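Local atomic coordinates of interleukin-1beta (Gallus gallus, PDB entry 2WRY), a protein that probably acts as a secreted inflammatory cytokine that binds the interleukin-1 receptor, here as the C-terminal beta-trefoil part of a longer protein. Residues G63-A68 against R112-T117; T120-S125 against I154-L159; W131-S136 against V143-Q148. One frame throughout, in Å; residues are numbered along the deposited sequence.

Contact 1 (G63-A68 against R112-T117); sequences GQMPVA and RLDSPT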
loop_
_atom_site.group_PDB
_atom_site.type_symbol
_atom_site.label_atom_id
_atom_site.label_comp_id
_atom_site.label_asym_id
_atom_site.label_seq_id
_atom_site.Cartn_x
_atom_site.Cartn_y
_atom_site.Cartn_z
ATOM N N GLY A 63 -3.170 -7.895 -12.100
ATOM C CA GLY A 63 -4.301 -8.752 -11.724
ATOM C C GLY A 63 -5.419 -7.949 -11.078
ATOM O O GLY A 63 -5.284 -7.456 -9.944
ATOM N N GLN A 64 -6.538 -7.842 -11.794
ATOM C CA GLN A 64 -7.600 -6.898 -11.434
ATOM C C GLN A 64 -8.361 -7.111 -10.114
ATOM O O GLN A 64 -9.183 -8.017 -9.974
ATOM C CB GLN A 64 -8.540 -6.641 -12.608
ATOM C CG GLN A 64 -7.932 -5.690 -13.626
ATOM C CD GLN A 64 -8.877 -4.570 -14.007
ATOM O OE1 GLN A 64 -8.483 -3.399 -14.069
ATOM N NE2 GLN A 64 -10.136 -4.921 -14.254
ATOM N N MET A 65 -8.007 -6.269 -9.154
ATOM C CA MET A 65 -8.819 -5.840 -8.028
ATOM C C MET A 65 -8.134 -4.509 -7.762
ATOM O O MET A 65 -7.198 -4.442 -6.973
ATOM C CB MET A 65 -8.619 -6.703 -6.785
ATOM C CG MET A 65 -9.643 -7.788 -6.527
ATOM S SD MET A 65 -9.281 -8.551 -4.918
ATOM C CE MET A 65 -10.049 -7.374 -3.799
ATOM N N PRO A 66 -8.585 -3.445 -8.444
ATOM C CA PRO A 66 -7.920 -2.158 -8.268
ATOM C C PRO A 66 -8.396 -1.521 -6.961
ATOM O O PRO A 66 -9.608 -1.527 -6.682
ATOM C CB PRO A 66 -8.374 -1.349 -9.491
ATOM C CG PRO A 66 -9.691 -1.991 -9.947
ATOM C CD PRO A 66 -9.745 -3.388 -9.351
ATOM N N VAL A 67 -7.455 -1.034 -6.156
ATOM C CA VAL A 67 -7.775 -0.478 -4.840
ATOM C C VAL A 67 -7.001 0.804 -4.582
ATOM O O VAL A 67 -5.945 1.028 -5.185
ATOM C CB VAL A 67 -7.449 -1.475 -3.679
ATOM C CG1 VAL A 67 -8.256 -2.755 -3.802
ATOM C CG2 VAL A 67 -5.922 -1.816 -3.614
ATOM N N ALA A 68 -7.529 1.651 -3.680
ATOM C CA ALA A 68 -6.714 2.722 -3.093
ATOM C C ALA A 68 -6.476 2.320 -1.643
ATOM O O ALA A 68 -7.341 1.671 -1.034
ATOM C CB ALA A 68 -7.406 4.076 -3.165
ATOM N N ARG A 112 -4.507 -5.172 -6.072
ATOM C CA ARG A 112 -4.402 -6.100 -4.968
ATOM C C ARG A 112 -4.325 -7.495 -5.575
ATOM O O ARG A 112 -5.262 -7.928 -6.262
ATOM C CB ARG A 112 -5.647 -6.008 -4.099
ATOM C CG ARG A 112 -5.612 -7.030 -2.991
ATOM C CD ARG A 112 -6.729 -6.852 -1.966
ATOM N NE ARG A 112 -6.804 -8.039 -1.103
ATOM C CZ ARG A 112 -7.489 -8.093 0.039
ATOM N NH1 ARG A 112 -8.156 -7.022 0.481
ATOM N NH2 ARG A 112 -7.502 -9.218 0.753
ATOM N N LEU A 113 -3.209 -8.180 -5.337
ATOM C CA LEU A 113 -2.984 -9.493 -5.953
ATOM C C LEU A 113 -3.003 -10.531 -4.850
ATOM O O LEU A 113 -2.029 -10.683 -4.115
ATOM C CB LEU A 113 -1.648 -9.496 -6.712
ATOM C CG LEU A 113 -1.468 -8.357 -7.725
ATOM C CD1 LEU A 113 -0.035 -8.329 -8.204
ATOM C CD2 LEU A 113 -2.390 -8.577 -8.885
ATOM N N ASP A 114 -4.127 -11.227 -4.718
ATOM C CA ASP A 114 -4.252 -12.232 -3.678
ATOM C C ASP A 114 -3.843 -13.618 -4.163
ATOM O O ASP A 114 -4.100 -13.991 -5.324
ATOM C CB ASP A 114 -5.689 -12.323 -3.202
ATOM C CG ASP A 114 -6.117 -11.126 -2.356
ATOM O OD1 ASP A 114 -5.256 -10.398 -1.790
ATOM O OD2 ASP A 114 -7.350 -10.942 -2.235
ATOM N N SER A 115 -3.217 -14.363 -3.261
ATOM C CA SER A 115 -2.888 -15.765 -3.478
ATOM C C SER A 115 -3.828 -16.477 -2.519
ATOM O O SER A 115 -3.492 -16.666 -1.338
ATOM C CB SER A 115 -1.422 -16.017 -3.153
ATOM O OG SER A 115 -0.590 -15.392 -4.140
ATOM N N PRO A 116 -5.024 -16.828 -3.008
ATOM C CA PRO A 116 -6.134 -17.184 -2.116
ATOM C C PRO A 116 -5.823 -18.414 -1.276
ATOM O O PRO A 116 -6.176 -18.460 -0.087
ATOM C CB PRO A 116 -7.298 -17.461 -3.083
ATOM C CG PRO A 116 -6.893 -16.821 -4.372
ATOM C CD PRO A 116 -5.406 -16.957 -4.426
ATOM N N THR A 117 -5.154 -19.391 -1.890
ATOM C CA THR A 117 -4.745 -20.602 -1.189
ATOM C C THR A 117 -3.865 -20.305 0.024
ATOM O O THR A 117 -4.086 -20.878 1.085
ATOM C CB THR A 117 -4.056 -21.598 -2.150
ATOM O OG1 THR A 117 -4.988 -21.966 -3.174
ATOM C CG2 THR A 117 -3.639 -22.863 -1.408
#
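Arg112 and Met65 lie side by side and point the same way, at the place where strands 66-71 and 110-115 of the beta-trefoil meet. Arg112 N donates to Met65 O at 2.9 Å, nearly straight at 168°. It is the one backbone bond between the two segments; side chains supply the rest of the contact. The Arg112 chain is extended from CG to NE, with CG anti to its own N (chi1 176°). This lays its CD alongside the end of Met65, whose chain bends at chi3 and brings CE to 3.8 Å from Arg112 CD. Further along strand 66-71, Val67 CG1 comes to 4.2 Å from Arg112 CB.

Leu113 makes its contact with a branch tip: its CD2 sits 3.3 Å from Gly63 O. The charged end of Arg112 is held within its own strand, by a salt bridge to Asp114. Phe12 adds a cation-pi contact to the same guanidinium. Asp114 OD1 is also hydrogen-bonded to Thr121 OG1 on strand 120-125, so two partners grip this oxygen. The salt bridge runs from Arg112 NE to Asp114 OD1 at 2.9 Å, in the guanidinium plane and on the syn side of the carboxylate.

Contact 2 (T120-S125 against I154-L159); sequences TTRFES and IATYKL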
loop_
_atom_site.group_PDB
_atom_site.type_symbol
_atom_site.label_atom_id
_atom_site.label_comp_id
_atom_site.label_asym_id
_atom_site.label_seq_id
_atom_site.Cartn_x
_atom_site.Cartn_y
_atom_site.Cartn_z
ATOM N N THR A 120 -2.091 -14.777 1.206
ATOM C CA THR A 120 -1.128 -13.651 1.135
ATOM C C THR A 120 -1.507 -12.700 0.010
ATOM O O THR A 120 -2.313 -13.034 -0.863
ATOM C CB THR A 120 0.312 -14.138 0.897
ATOM O OG1 THR A 120 0.360 -14.949 -0.292
ATOM C CG2 THR A 120 0.807 -14.980 2.097
ATOM N N THR A 121 -0.902 -11.509 0.017
ATOM C CA THR A 121 -1.287 -10.470 -0.920
ATOM C C THR A 121 -0.047 -9.674 -1.323
ATOM O O THR A 121 0.834 -9.451 -0.485
ATOM C CB THR A 121 -2.276 -9.486 -0.206
ATOM O OG1 THR A 121 -3.425 -10.213 0.262
ATOM C CG2 THR A 121 -2.711 -8.310 -1.110
ATOM N N ARG A 122 0.006 -9.250 -2.593
ATOM C CA ARG A 122 0.986 -8.247 -3.043
ATOM C C ARG A 122 0.181 -7.069 -3.587
ATOM O O ARG A 122 -1.005 -7.218 -3.963
ATOM C CB ARG A 122 1.948 -8.818 -4.094
ATOM C CG ARG A 122 2.648 -10.064 -3.628
ATOM C CD ARG A 122 3.892 -10.371 -4.431
ATOM N NE ARG A 122 3.618 -10.570 -5.839
ATOM C CZ ARG A 122 4.557 -10.677 -6.799
ATOM N NH1 ARG A 122 5.850 -10.658 -6.510
ATOM N NH2 ARG A 122 4.180 -10.819 -8.043
ATOM N N PHE A 123 0.822 -5.907 -3.618
ATOM C CA PHE A 123 0.182 -4.696 -4.151
ATOM C C PHE A 123 1.037 -4.092 -5.240
ATOM O O PHE A 123 2.144 -3.632 -4.955
ATOM C CB PHE A 123 -0.015 -3.653 -3.034
ATOM C CG PHE A 123 -1.006 -4.059 -1.997
ATOM C CD1 PHE A 123 -2.364 -3.930 -2.232
ATOM C CD2 PHE A 123 -0.563 -4.501 -0.768
ATOM C CE1 PHE A 123 -3.287 -4.299 -1.258
ATOM C CE2 PHE A 123 -1.477 -4.889 0.230
ATOM C CZ PHE A 123 -2.839 -4.768 -0.010
ATOM N N GLU A 124 0.527 -4.119 -6.467
ATOM C CA GLU A 124 1.256 -3.582 -7.618
ATOM C C GLU A 124 0.723 -2.208 -7.986
ATOM O O GLU A 124 -0.488 -2.038 -8.114
ATOM C CB GLU A 124 1.107 -4.519 -8.818
ATOM C CG GLU A 124 1.941 -4.057 -10.037
ATOM C CD GLU A 124 1.857 -5.019 -11.207
ATOM O OE1 GLU A 124 1.080 -6.013 -11.135
ATOM O OE2 GLU A 124 2.562 -4.776 -12.218
ATOM N N SER A 125 1.617 -1.245 -8.152
ATOM C CA SER A 125 1.183 0.093 -8.606
ATOM C C SER A 125 0.533 0.064 -9.983
ATOM O O SER A 125 1.085 -0.522 -10.920
ATOM C CB SER A 125 2.384 1.047 -8.633
ATOM O OG SER A 125 1.986 2.296 -9.151
ATOM N N ILE A 154 10.665 -7.382 1.299
ATOM C CA ILE A 154 9.463 -8.198 1.449
ATOM C C ILE A 154 8.348 -7.453 0.717
ATOM O O ILE A 154 8.089 -6.284 1.006
ATOM C CB ILE A 154 9.103 -8.398 2.921
ATOM C CG1 ILE A 154 10.176 -9.267 3.602
ATOM C CG2 ILE A 154 7.718 -9.017 3.048
ATOM C CD1 ILE A 154 10.165 -9.126 5.084
ATOM N N ALA A 155 7.688 -8.128 -0.216
ATOM C CA ALA A 155 6.585 -7.510 -0.963
ATOM C C ALA A 155 5.297 -8.341 -0.800
ATOM O O ALA A 155 4.358 -8.176 -1.557
ATOM C CB ALA A 155 6.944 -7.319 -2.458
ATOM N N THR A 156 5.283 -9.189 0.224
ATOM C CA THR A 156 4.196 -10.134 0.486
ATOM C C THR A 156 3.642 -9.850 1.879
ATOM O O THR A 156 4.424 -9.729 2.855
ATOM C CB THR A 156 4.707 -11.614 0.428
ATOM O OG1 THR A 156 5.317 -11.874 -0.855
ATOM C CG2 THR A 156 3.549 -12.597 0.648
ATOM N N TYR A 157 2.308 -9.779 1.946
ATOM C CA TYR A 157 1.576 -9.352 3.160
ATOM C C TYR A 157 0.490 -10.333 3.516
ATOM O O TYR A 157 0.020 -11.116 2.688
ATOM C CB TYR A 157 0.949 -7.940 2.949
ATOM C CG TYR A 157 1.992 -6.918 2.589
ATOM C CD1 TYR A 157 2.748 -6.249 3.584
ATOM C CD2 TYR A 157 2.307 -6.693 1.253
ATOM C CE1 TYR A 157 3.788 -5.357 3.238
ATOM C CE2 TYR A 157 3.336 -5.816 0.900
ATOM C CZ TYR A 157 4.071 -5.163 1.874
ATOM O OH TYR A 157 5.061 -4.283 1.477
ATOM N N LYS A 158 0.075 -10.256 4.766
ATOM C CA LYS A 158 -1.120 -10.965 5.182
ATOM C C LYS A 158 -2.090 -9.934 5.719
ATOM O O LYS A 158 -1.758 -9.220 6.657
ATOM C CB LYS A 158 -0.768 -11.995 6.239
ATOM C CG LYS A 158 -0.018 -13.182 5.655
ATOM C CD LYS A 158 -0.047 -14.401 6.564
ATOM C CE LYS A 158 0.189 -15.643 5.722
ATOM N NZ LYS A 158 -0.062 -16.925 6.452
ATOM N N LEU A 159 -3.268 -9.868 5.108
ATOM C CA LEU A 159 -4.325 -8.946 5.509
ATOM C C LEU A 159 -5.383 -9.685 6.317
ATOM O O LEU A 159 -5.673 -10.871 6.076
ATOM C CB LEU A 159 -4.987 -8.340 4.275
ATOM C CG LEU A 159 -4.235 -7.399 3.346
ATOM C CD1 LEU A 159 -5.088 -7.233 2.104
ATOM C CD2 LEU A 159 -4.002 -6.062 3.991
HETATM O O HOH W 1 -3.843 -11.374 2.753
HETATM O O HOH W 2 3.477 -5.842 -2.741
#
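Thr121 and Tyr157 form a single antiparallel bridge, a hydrogen-bonded pair in which each residue uses both its backbone N and its O. Thr121 N donates to Tyr157 O at 2.9 Å, bent to 138°. Tyr157 N returns a bond to Thr121 O. Each oxygen also receives a CA-H: Thr120 CA lies 3.2 Å from Tyr157 O, and Thr156 CA approaches Thr121 O.

Two waters take over where the two chains diverge. Water 1 donates to Thr121 OG1, which Asp114 also holds, and accepts from Leu159 N, with its oxygen 2.9 Å from that nitrogen. Water 2 accepts from Phe123 N at 2.8 Å and lies within bonding distance of Ala155 O, one of several acceptors that compete for its protons. The axes of strands 120-125 and 157-159 lie at 113°, which fits so brief a pairing. Here strand 120-125 of the beta-trefoil meets the last strand of the chain, 157-160.

Apolar groups fill in beside the bridge. Phe123 and Leu159 approach from opposite directions, and Leu159 CD1 comes obliquely to 4.0 Å from Phe123 CZ. Tyr157 CD2 sits at the edge of the Phe123 ring, near its plane, 4.1 Å from Phe123 CD2. Thr121 CG2, anti to its own N, lies over one face of the Phe123 ring. Next to the bridge, Thr156 CG2 packs on Thr120 CB at 3.6 Å. Arg122 lays its CG against Ala155 O, and its guanidinium makes a cation-pi contact with Phe132.

Contact 3 (W131-S136 against V143-Q148); sequences WFICTS and VGITNQ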
loop_
_atom_site.group_PDB
_atom_site.type_symbol
_atom_site.label_atom_id
_atom_site.label_comp_id
_atom_site.label_asym_id
_atom_site.label_seq_id
_atom_site.Cartn_x
_atom_site.Cartn_y
_atom_site.Cartn_z
ATOM N N TRP A 131 6.007 -2.330 -10.326
ATOM C CA TRP A 131 6.446 -1.851 -9.009
ATOM C C TRP A 131 5.457 -2.242 -7.925
ATOM O O TRP A 131 4.234 -2.137 -8.110
ATOM C CB TRP A 131 6.656 -0.328 -9.025
ATOM C CG TRP A 131 7.846 0.006 -9.879
ATOM C CD1 TRP A 131 7.925 -0.035 -11.257
ATOM C CD2 TRP A 131 9.125 0.437 -9.413
ATOM N NE1 TRP A 131 9.197 0.324 -11.666
ATOM C CE2 TRP A 131 9.946 0.621 -10.549
ATOM C CE3 TRP A 131 9.657 0.676 -8.146
ATOM C CZ2 TRP A 131 11.277 1.024 -10.440
ATOM C CZ3 TRP A 131 10.962 1.043 -8.027
ATOM C CH2 TRP A 131 11.770 1.242 -9.182
ATOM N N PHE A 132 6.015 -2.736 -6.835
ATOM C CA PHE A 132 5.241 -3.319 -5.750
ATOM C C PHE A 132 5.584 -2.708 -4.415
ATOM O O PHE A 132 6.743 -2.358 -4.149
ATOM C CB PHE A 132 5.519 -4.833 -5.651
ATOM C CG PHE A 132 5.082 -5.630 -6.850
ATOM C CD1 PHE A 132 3.942 -6.410 -6.809
ATOM C CD2 PHE A 132 5.845 -5.631 -8.023
ATOM C CE1 PHE A 132 3.535 -7.152 -7.936
ATOM C CE2 PHE A 132 5.445 -6.398 -9.133
ATOM C CZ PHE A 132 4.309 -7.164 -9.075
ATOM N N ILE A 133 4.570 -2.583 -3.557
ATOM C CA ILE A 133 4.808 -2.050 -2.217
ATOM C C ILE A 133 5.687 -3.024 -1.433
ATOM O O ILE A 133 5.413 -4.239 -1.398
ATOM C CB ILE A 133 3.498 -1.802 -1.431
ATOM C CG1 ILE A 133 2.592 -0.810 -2.182
ATOM C CG2 ILE A 133 3.844 -1.337 0.003
ATOM C CD1 ILE A 133 1.289 -0.540 -1.478
ATOM N N CYS A 134 6.753 -2.514 -0.841
ATOM C CA CYS A 134 7.687 -3.399 -0.145
ATOM C C CYS A 134 8.197 -2.854 1.172
ATOM O O CYS A 134 8.189 -1.652 1.428
ATOM C CB CYS A 134 8.889 -3.754 -1.037
ATOM S SG CYS A 134 9.910 -2.313 -1.425
ATOM N N THR A 135 8.636 -3.772 2.019
ATOM C CA THR A 135 9.323 -3.401 3.247
ATOM C C THR A 135 10.761 -3.898 3.199
ATOM O O THR A 135 11.114 -4.800 2.427
ATOM C CB THR A 135 8.620 -3.995 4.496
ATOM O OG1 THR A 135 8.728 -5.423 4.477
ATOM C CG2 THR A 135 7.147 -3.549 4.524
ATOM N N SER A 136 11.588 -3.310 4.043
ATOM C CA SER A 136 12.957 -3.740 4.158
ATOM C C SER A 136 12.996 -5.041 4.940
ATOM O O SER A 136 12.083 -5.345 5.695
ATOM C CB SER A 136 13.713 -2.668 4.932
ATOM O OG SER A 136 15.047 -3.050 5.150
ATOM N N VAL A 143 8.613 2.128 4.356
ATOM C CA VAL A 143 7.882 1.341 3.355
ATOM C C VAL A 143 8.077 2.056 2.024
ATOM O O VAL A 143 7.984 3.291 1.944
ATOM C CB VAL A 143 6.366 1.220 3.721
ATOM C CG1 VAL A 143 5.626 0.358 2.710
ATOM C CG2 VAL A 143 6.225 0.624 5.110
ATOM N N GLY A 144 8.352 1.285 0.982
ATOM C CA GLY A 144 8.607 1.847 -0.361
ATOM C C GLY A 144 8.004 1.026 -1.472
ATOM O O GLY A 144 7.075 0.260 -1.231
ATOM N N ILE A 145 8.501 1.250 -2.691
ATOM C CA ILE A 145 8.151 0.416 -3.842
ATOM C C ILE A 145 9.416 -0.111 -4.511
ATOM O O ILE A 145 10.522 0.477 -4.409
ATOM C CB ILE A 145 7.226 1.105 -4.905
ATOM C CG1 ILE A 145 7.767 2.477 -5.305
ATOM C CG2 ILE A 145 5.783 1.190 -4.357
ATOM C CD1 ILE A 145 7.025 3.095 -6.466
ATOM N N THR A 146 9.250 -1.248 -5.156
ATOM C CA THR A 146 10.373 -1.937 -5.797
ATOM C C THR A 146 9.926 -2.621 -7.084
ATOM O O THR A 146 8.803 -3.125 -7.166
ATOM C CB THR A 146 10.971 -3.056 -4.873
ATOM O OG1 THR A 146 12.093 -3.671 -5.522
ATOM C CG2 THR A 146 9.936 -4.136 -4.536
ATOM N N ASN A 147 10.831 -2.656 -8.075
ATOM C CA ASN A 147 10.611 -3.463 -9.318
ATOM C C ASN A 147 11.270 -4.888 -9.160
ATOM O O ASN A 147 11.377 -5.654 -10.133
ATOM C CB ASN A 147 10.975 -2.797 -10.615
ATOM C CG ASN A 147 12.423 -2.292 -10.660
ATOM O OD1 ASN A 147 13.187 -2.526 -9.642
ATOM N ND2 ASN A 147 12.827 -1.605 -11.792
ATOM N N GLN A 148 11.747 -5.184 -7.958
ATOM C CA GLN A 148 12.276 -6.520 -7.655
ATOM C C GLN A 148 11.530 -7.098 -6.406
ATOM O O GLN A 148 12.154 -7.284 -5.367
ATOM C CB GLN A 148 13.778 -6.455 -7.378
ATOM C CG GLN A 148 14.632 -5.944 -8.569
ATOM C CD GLN A 148 16.099 -6.027 -8.234
ATOM O OE1 GLN A 148 16.577 -5.360 -7.333
ATOM N NE2 GLN A 148 16.805 -6.885 -8.929
#
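The Asn147 side chain stacks over one face of the Trp131 indole, its amide plane tilted 28° from the ring. Asn147 CB sits over the five-membered ring, 3.8 Å from its centroid, as a CH-pi contact. Further out, Asn147 ND2 comes to 3.3 Å from Trp131 CZ2. Asn147 CG stands between its own N and carbonyl carbon (chi1 55°), which lays the amide along the indole, over its six-membered ring. The ring's edge meets Ile145 O, in plane, and Trp131 CE3 touches Ile145 CG1 at 3.9 Å. With an alanine in place of Trp131, the Asn147 amide would probably lose the surface it lies on and be freer to turn, and Ile145 would lose its aromatic neighbour.

Beyond the indole the chains pair as a short antiparallel hairpin. Phe132 and Thr146 exchange two backbone bonds, and so do Cys134 and Gly144. Cys134 N to Gly144 O is 2.8 Å, with the donor well above the carbonyl plane. Ile133 and Ile145 form the non-hydrogen-bonded pair between them. On the face of Cys134 and Thr146, Cys134 SG rests 3.6 Å from Thr146 CG2. Where the strand ends, Thr146 OG1 accepts from Gln148 N at 2.9 Å, an ST turn. Ile133 CG2 meets Val143 CG1 at 3.7 Å.

Trp131 and Ile145 both pack on Pro87 of strand 86-93. Ile133 reaches Phe110 and Phe123, and so joins the hairpin to strands 110-115 and 120-125.

Contacts 1 and 2 have centres about 9 Å apart and belong to the same sheet, where strands 110-115 and 120-125 are neighbours. Leu113 N bonds to Arg122 O between them, and Arg112 packs on Leu159. Contact 3 has its centre about 10 Å from contact 2 and about 16 Å from contact 1. Along the chain, contact 1 closes before contact 2 opens, and contact 3 is nested inside the loop that contact 2 closes. Together they join strands distant in sequence into one compact beta-trefoil, with the pair of contact 3 bonded onto both chains of contact 2, from Ser125 N to Trp131 O and from Thr135 N to Ile154 O.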